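Local coordinates for ulvan Lyase-PL25 (Pseudoalteromonas sp. PLSV, PDB 5UAM), which cleaves ulvan, the sulfated cell-wall polysaccharide of green seaweeds, as a polysaccharide lyase of family 25 with a beta-propeller fold, at residues N232-W243 with H254-S265. Sequence-based numbering, arbitrary orientation.
Sequences NIIVSYDYHVCW and HTTERHDVYFMS. With ZN (zinc ion), chain D; EDO (1,2-ethanediol), chain M; EDO (1,2-ethanediol), chain H.
Arg-258 grips Asp-238 side-on: NE lies 2.8 Å from OD2 and NH2 2.9 Å from OD1, a two-bond salt bridge although the carboxylate and guanidinium planes are turned 48° apart. A bend at chi3 brings the guanidinium edge to the acid, while NH1 and NH2 hold a 1,2-ethanediol, probably from the crystallisation liquor. Asp-238 OD2 is also hydrogen-bonded to Thr-304 OG1. With an alanine here in place of Arg-258, the buried carboxylate of Asp-238 is likely to lose both bonds from the guanidinium and its countercharge. Nearby, His-240 is fixed at both ring nitrogens: ND1 donates to Glu-257 O (2.8 Å), which lies near the ring plane, and NE2 binds zinc at 2.0 Å. Cys-242 SG and His-254 NE2 also bind the metal, and His-184 completes this structural site, tying the end of strand 232-243 to the loop preceding 258-265. Glu-257 bridges two rings, OE1 taking the indole N-H of Trp-243 from above the carboxylate plane and OE2 receiving His-259 NE2 on its anti lone pair. A beta bulge between Tyr-237 and Tyr-239 shifts the antiparallel register by one. Beyond it, Tyr-262 CB sits 3.5 Å from the Tyr-237 ring centroid, 15° off the normal, a CH-pi contact; the two rings are nearly parallel (8°) but barely overlap. Met-264 SD approaches the same ring obliquely, a Met-aromatic contact 3.3 Å from Tyr-237 OH, which is hydrogen-bonded to Thr-294. Within this propeller sheet, strand 217-227 pairs with the other edge of 232-243. Tyr-237 and Met-264 pack on strand 204-211, whereas Val-261 and Phe-263 meet strand 317-324 of the next sheet.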
loop_
_atom_site.group_PDB
_atom_site.type_symbol
_atom_site.label_atom_id
_atom_site.label_comp_id
_atom_site.label_asym_id
_atom_site.label_seq_id
_atom_site.Cartn_x
_atom_site.Cartn_y
_atom_site.Cartn_z
ATOM N N ASN A 232 12.772 11.690 8.653
ATOM C CA ASN A 232 11.446 11.364 9.147
ATOM C C ASN A 232 10.705 10.406 8.222
ATOM O O ASN A 232 10.869 10.425 6.998
ATOM C CB ASN A 232 10.607 12.627 9.290
ATOM C CG ASN A 232 11.193 13.578 10.290
ATOM O OD1 ASN A 232 11.588 13.158 11.371
ATOM N ND2 ASN A 232 11.302 14.850 9.921
ATOM N N ILE A 233 9.894 9.562 8.850
ATOM C CA ILE A 233 8.889 8.729 8.208
ATOM C C ILE A 233 7.534 9.245 8.663
ATOM O O ILE A 233 7.368 9.625 9.825
ATOM C CB ILE A 233 9.103 7.255 8.609
ATOM C CG1 ILE A 233 10.352 6.713 7.896
ATOM C CG2 ILE A 233 7.852 6.391 8.354
ATOM C CD1 ILE A 233 10.795 5.339 8.388
ATOM N N ILE A 234 6.569 9.294 7.755
ATOM C CA ILE A 234 5.237 9.798 8.063
ATOM C C ILE A 234 4.241 8.655 7.924
ATOM O O ILE A 234 4.440 7.734 7.125
ATOM C CB ILE A 234 4.849 11.011 7.188
ATOM C CG1 ILE A 234 4.858 10.678 5.706
ATOM C CG2 ILE A 234 5.761 12.198 7.524
ATOM C CD1 ILE A 234 4.272 11.789 4.843
ATOM N N VAL A 235 3.205 8.677 8.754
ATOM C CA VAL A 235 2.257 7.571 8.832
ATOM C C VAL A 235 0.838 8.132 8.914
ATOM O O VAL A 235 0.528 8.892 9.840
ATOM C CB VAL A 235 2.536 6.660 10.037
ATOM C CG1 VAL A 235 1.604 5.445 10.017
ATOM C CG2 VAL A 235 4.013 6.234 10.053
ATOM N N SER A 236 -0.033 7.720 7.981
ATOM C CA SER A 236 -1.452 8.007 8.071
ATOM C C SER A 236 -2.178 6.707 8.365
ATOM O O SER A 236 -1.738 5.625 7.969
ATOM C CB SER A 236 -2.002 8.661 6.809
ATOM O OG SER A 236 -1.767 7.838 5.686
ATOM N N TYR A 237 -3.280 6.799 9.085
ATOM C CA TYR A 237 -3.933 5.568 9.499
ATOM C C TYR A 237 -5.406 5.820 9.769
ATOM O O TYR A 237 -5.801 6.926 10.110
ATOM C CB TYR A 237 -3.260 4.947 10.726
ATOM C CG TYR A 237 -2.945 5.834 11.921
ATOM C CD1 TYR A 237 -1.848 6.699 11.911
ATOM C CD2 TYR A 237 -3.676 5.723 13.095
ATOM C CE1 TYR A 237 -1.520 7.435 13.016
ATOM C CE2 TYR A 237 -3.350 6.459 14.204
ATOM C CZ TYR A 237 -2.264 7.314 14.170
ATOM O OH TYR A 237 -1.928 8.030 15.306
ATOM N N ASP A 238 -6.216 4.780 9.576
ATOM C CA ASP A 238 -7.609 4.809 10.019
ATOM C C ASP A 238 -7.838 3.748 11.088
ATOM O O ASP A 238 -7.011 2.859 11.317
ATOM C CB ASP A 238 -8.644 4.748 8.862
ATOM C CG ASP A 238 -8.641 3.437 8.059
ATOM O OD1 ASP A 238 -7.625 2.739 7.964
ATOM O OD2 ASP A 238 -9.707 3.129 7.458
ATOM N N TYR A 239 -8.966 3.895 11.774
ATOM C CA TYR A 239 -9.322 3.052 12.909
ATOM C C TYR A 239 -10.386 2.033 12.523
ATOM O O TYR A 239 -11.402 2.392 11.923
ATOM C CB TYR A 239 -9.823 3.915 14.058
ATOM C CG TYR A 239 -10.321 3.119 15.244
ATOM C CD1 TYR A 239 -9.440 2.585 16.157
ATOM C CD2 TYR A 239 -11.681 2.949 15.469
ATOM C CE1 TYR A 239 -9.893 1.873 17.245
ATOM C CE2 TYR A 239 -12.148 2.235 16.564
ATOM C CZ TYR A 239 -11.241 1.704 17.454
ATOM O OH TYR A 239 -11.707 1.004 18.536
ATOM N N HIS A 240 -10.154 0.777 12.885
ATOM C CA HIS A 240 -11.103 -0.313 12.678
ATOM C C HIS A 240 -11.772 -0.645 14.014
ATOM O O HIS A 240 -11.094 -0.993 14.991
ATOM C CB HIS A 240 -10.363 -1.522 12.091
ATOM C CG HIS A 240 -11.160 -2.789 12.062
ATOM N ND1 HIS A 240 -12.449 -2.855 11.579
ATOM C CD2 HIS A 240 -10.836 -4.045 12.442
ATOM C CE1 HIS A 240 -12.888 -4.100 11.675
ATOM N NE2 HIS A 240 -11.922 -4.847 12.185
ATOM N N VAL A 241 -13.097 -0.502 14.056
ATOM C CA VAL A 241 -13.916 -0.986 15.169
ATOM C C VAL A 241 -14.035 -2.490 14.962
ATOM O O VAL A 241 -14.827 -2.942 14.133
ATOM C CB VAL A 241 -15.305 -0.340 15.191
ATOM C CG1 VAL A 241 -16.020 -0.701 16.503
ATOM C CG2 VAL A 241 -15.253 1.170 14.951
ATOM N N CYS A 242 -13.265 -3.272 15.705
ATOM C CA CYS A 242 -13.202 -4.709 15.474
ATOM C C CYS A 242 -14.164 -5.384 16.449
ATOM O O CYS A 242 -13.818 -5.733 17.582
ATOM C CB CYS A 242 -11.769 -5.210 15.592
ATOM S SG CYS A 242 -11.600 -6.930 15.086
ATOM N N TRP A 243 -15.395 -5.582 15.989
ATOM C CA TRP A 243 -16.482 -6.030 16.848
ATOM C C TRP A 243 -16.358 -7.512 17.181
ATOM O O TRP A 243 -15.976 -8.323 16.331
ATOM C CB TRP A 243 -17.819 -5.825 16.135
ATOM C CG TRP A 243 -18.273 -4.399 16.033
ATOM C CD1 TRP A 243 -18.188 -3.577 14.936
ATOM C CD2 TRP A 243 -18.893 -3.629 17.065
ATOM N NE1 TRP A 243 -18.732 -2.346 15.230
ATOM C CE2 TRP A 243 -19.165 -2.352 16.529
ATOM C CE3 TRP A 243 -19.245 -3.891 18.390
ATOM C CZ2 TRP A 243 -19.787 -1.347 17.277
ATOM C CZ3 TRP A 243 -19.863 -2.888 19.127
ATOM C CH2 TRP A 243 -20.107 -1.630 18.572
ATOM N N HIS A 254 -19.170 -8.854 13.456
ATOM C CA HIS A 254 -17.915 -8.349 12.940
ATOM C C HIS A 254 -18.043 -7.938 11.475
ATOM O O HIS A 254 -18.459 -8.732 10.631
ATOM C CB HIS A 254 -16.804 -9.381 13.089
ATOM C CG HIS A 254 -15.496 -8.864 12.608
ATOM N ND1 HIS A 254 -15.076 -9.004 11.303
ATOM C CD2 HIS A 254 -14.567 -8.103 13.229
ATOM C CE1 HIS A 254 -13.916 -8.385 11.155
ATOM N NE2 HIS A 254 -13.588 -7.830 12.307
ATOM N N THR A 255 -17.676 -6.690 11.183
ATOM C CA THR A 255 -17.699 -6.144 9.831
ATOM C C THR A 255 -16.341 -5.521 9.513
ATOM O O THR A 255 -15.399 -5.618 10.308
ATOM C CB THR A 255 -18.762 -5.044 9.723
ATOM O OG1 THR A 255 -18.383 -3.973 10.593
ATOM C CG2 THR A 255 -20.172 -5.572 10.077
ATOM N N THR A 256 -16.233 -4.834 8.374
ATOM C CA THR A 256 -15.028 -4.077 8.052
ATOM C C THR A 256 -15.108 -2.622 8.503
ATOM O O THR A 256 -14.356 -1.786 7.995
ATOM C CB THR A 256 -14.738 -4.108 6.546
ATOM O OG1 THR A 256 -15.809 -3.479 5.841
ATOM C CG2 THR A 256 -14.581 -5.530 6.053
ATOM N N GLU A 257 -15.989 -2.306 9.455
ATOM C CA GLU A 257 -16.200 -0.928 9.886
ATOM C C GLU A 257 -14.895 -0.244 10.256
ATOM O O GLU A 257 -14.175 -0.688 11.156
ATOM C CB GLU A 257 -17.147 -0.915 11.088
ATOM C CG GLU A 257 -17.529 0.496 11.504
ATOM C CD GLU A 257 -18.548 0.563 12.629
ATOM O OE1 GLU A 257 -19.185 -0.470 12.954
ATOM O OE2 GLU A 257 -18.744 1.677 13.169
ATOM N N ARG A 258 -14.604 0.863 9.573
ATOM C CA ARG A 258 -13.450 1.698 9.859
ATOM C C ARG A 258 -13.909 3.141 9.766
ATOM O O ARG A 258 -14.831 3.454 9.016
ATOM C CB ARG A 258 -12.318 1.465 8.844
ATOM C CG ARG A 258 -11.768 0.043 8.863
ATOM C CD ARG A 258 -11.205 -0.413 7.513
ATOM N NE ARG A 258 -10.040 0.358 7.087
ATOM C CZ ARG A 258 -9.110 -0.073 6.235
ATOM N NH1 ARG A 258 -9.187 -1.276 5.697
ATOM N NH2 ARG A 258 -8.081 0.720 5.959
ATOM N N HIS A 259 -13.273 4.024 10.535
ATOM C CA HIS A 259 -13.592 5.440 10.472
ATOM C C HIS A 259 -12.336 6.273 10.643
ATOM O O HIS A 259 -11.348 5.836 11.239
ATOM C CB HIS A 259 -14.526 5.881 11.589
ATOM C CG HIS A 259 -15.794 5.107 11.654
ATOM N ND1 HIS A 259 -16.811 5.259 10.737
ATOM C CD2 HIS A 259 -16.216 4.175 12.540
ATOM C CE1 HIS A 259 -17.796 4.431 11.041
ATOM N NE2 HIS A 259 -17.459 3.766 12.134
ATOM N N ASP A 260 -12.440 7.508 10.156
ATOM C CA ASP A 260 -11.540 8.621 10.469
ATOM C C ASP A 260 -10.166 8.443 9.845
ATOM O O ASP A 260 -9.868 7.412 9.231
ATOM C CB ASP A 260 -11.448 8.846 11.987
ATOM C CG ASP A 260 -12.813 9.053 12.630
ATOM O OD1 ASP A 260 -13.769 9.513 11.954
ATOM O OD2 ASP A 260 -12.944 8.763 13.847
ATOM N N VAL A 261 -9.339 9.479 9.927
ATOM C CA VAL A 261 -7.956 9.367 9.489
ATOM C C VAL A 261 -7.090 10.198 10.418
ATOM O O VAL A 261 -7.496 11.273 10.869
ATOM C CB VAL A 261 -7.772 9.693 7.979
ATOM C CG1 VAL A 261 -7.940 11.170 7.688
ATOM C CG2 VAL A 261 -6.423 9.192 7.477
ATOM N N TYR A 262 -5.912 9.661 10.713
ATOM C CA TYR A 262 -4.971 10.186 11.681
ATOM C C TYR A 262 -3.607 10.311 11.012
ATOM O O TYR A 262 -3.342 9.687 9.976
ATOM C CB TYR A 262 -4.823 9.208 12.837
ATOM C CG TYR A 262 -6.085 8.817 13.588
ATOM C CD1 TYR A 262 -6.961 7.871 13.075
ATOM C CD2 TYR A 262 -6.349 9.342 14.831
ATOM C CE1 TYR A 262 -8.081 7.489 13.771
ATOM C CE2 TYR A 262 -7.465 8.959 15.545
ATOM C CZ TYR A 262 -8.314 8.013 15.016
ATOM O OH TYR A 262 -9.443 7.621 15.711
ATOM N N PHE A 263 -2.718 11.082 11.649
ATOM C CA PHE A 263 -1.384 11.355 11.118
ATOM C C PHE A 263 -0.354 11.476 12.236
ATOM O O PHE A 263 -0.596 12.146 13.233
ATOM C CB PHE A 263 -1.372 12.676 10.340
ATOM C CG PHE A 263 -0.032 13.027 9.787
ATOM C CD1 PHE A 263 0.379 12.523 8.566
ATOM C CD2 PHE A 263 0.846 13.821 10.512
ATOM C CE1 PHE A 263 1.644 12.818 8.088
ATOM C CE2 PHE A 263 2.091 14.089 10.027
ATOM C CZ PHE A 263 2.487 13.597 8.821
ATOM N N MET A 264 0.817 10.871 12.038
ATOM C CA MET A 264 1.941 11.129 12.920
ATOM C C MET A 264 3.245 10.921 12.163
ATOM O O MET A 264 3.267 10.363 11.067
ATOM C CB MET A 264 1.868 10.276 14.196
ATOM C CG MET A 264 1.920 8.792 13.964
ATOM S SD MET A 264 1.335 7.989 15.480
ATOM C CE MET A 264 1.511 6.254 15.051
ATOM N N SER A 265 4.338 11.350 12.791
ATOM C CA SER A 265 5.667 11.337 12.197
ATOM C C SER A 265 6.636 10.619 13.132
ATOM O O SER A 265 6.498 10.678 14.349
ATOM C CB SER A 265 6.118 12.789 11.969
ATOM O OG SER A 265 7.327 12.892 11.243
HETATM ZN ZN ZN D . -11.886 -6.786 12.822
HETATM C C1 EDO M . -5.630 -2.523 3.886
HETATM O O1 EDO M . -6.970 -2.641 4.363
HETATM C C2 EDO M . -5.432 -1.088 3.465
HETATM O O2 EDO M . -5.584 -0.191 4.550
HETATM C C1 EDO H . -13.157 -2.226 2.595
HETATM O O1 EDO H . -13.343 -1.226 1.570
HETATM C C2 EDO H . -13.438 -1.667 3.997
HETATM O O2 EDO H . -14.856 -1.510 4.223
HETATM O O HOH W 1 9.282 13.453 12.974
HETATM O O HOH W 2 -15.916 -5.122 13.156
#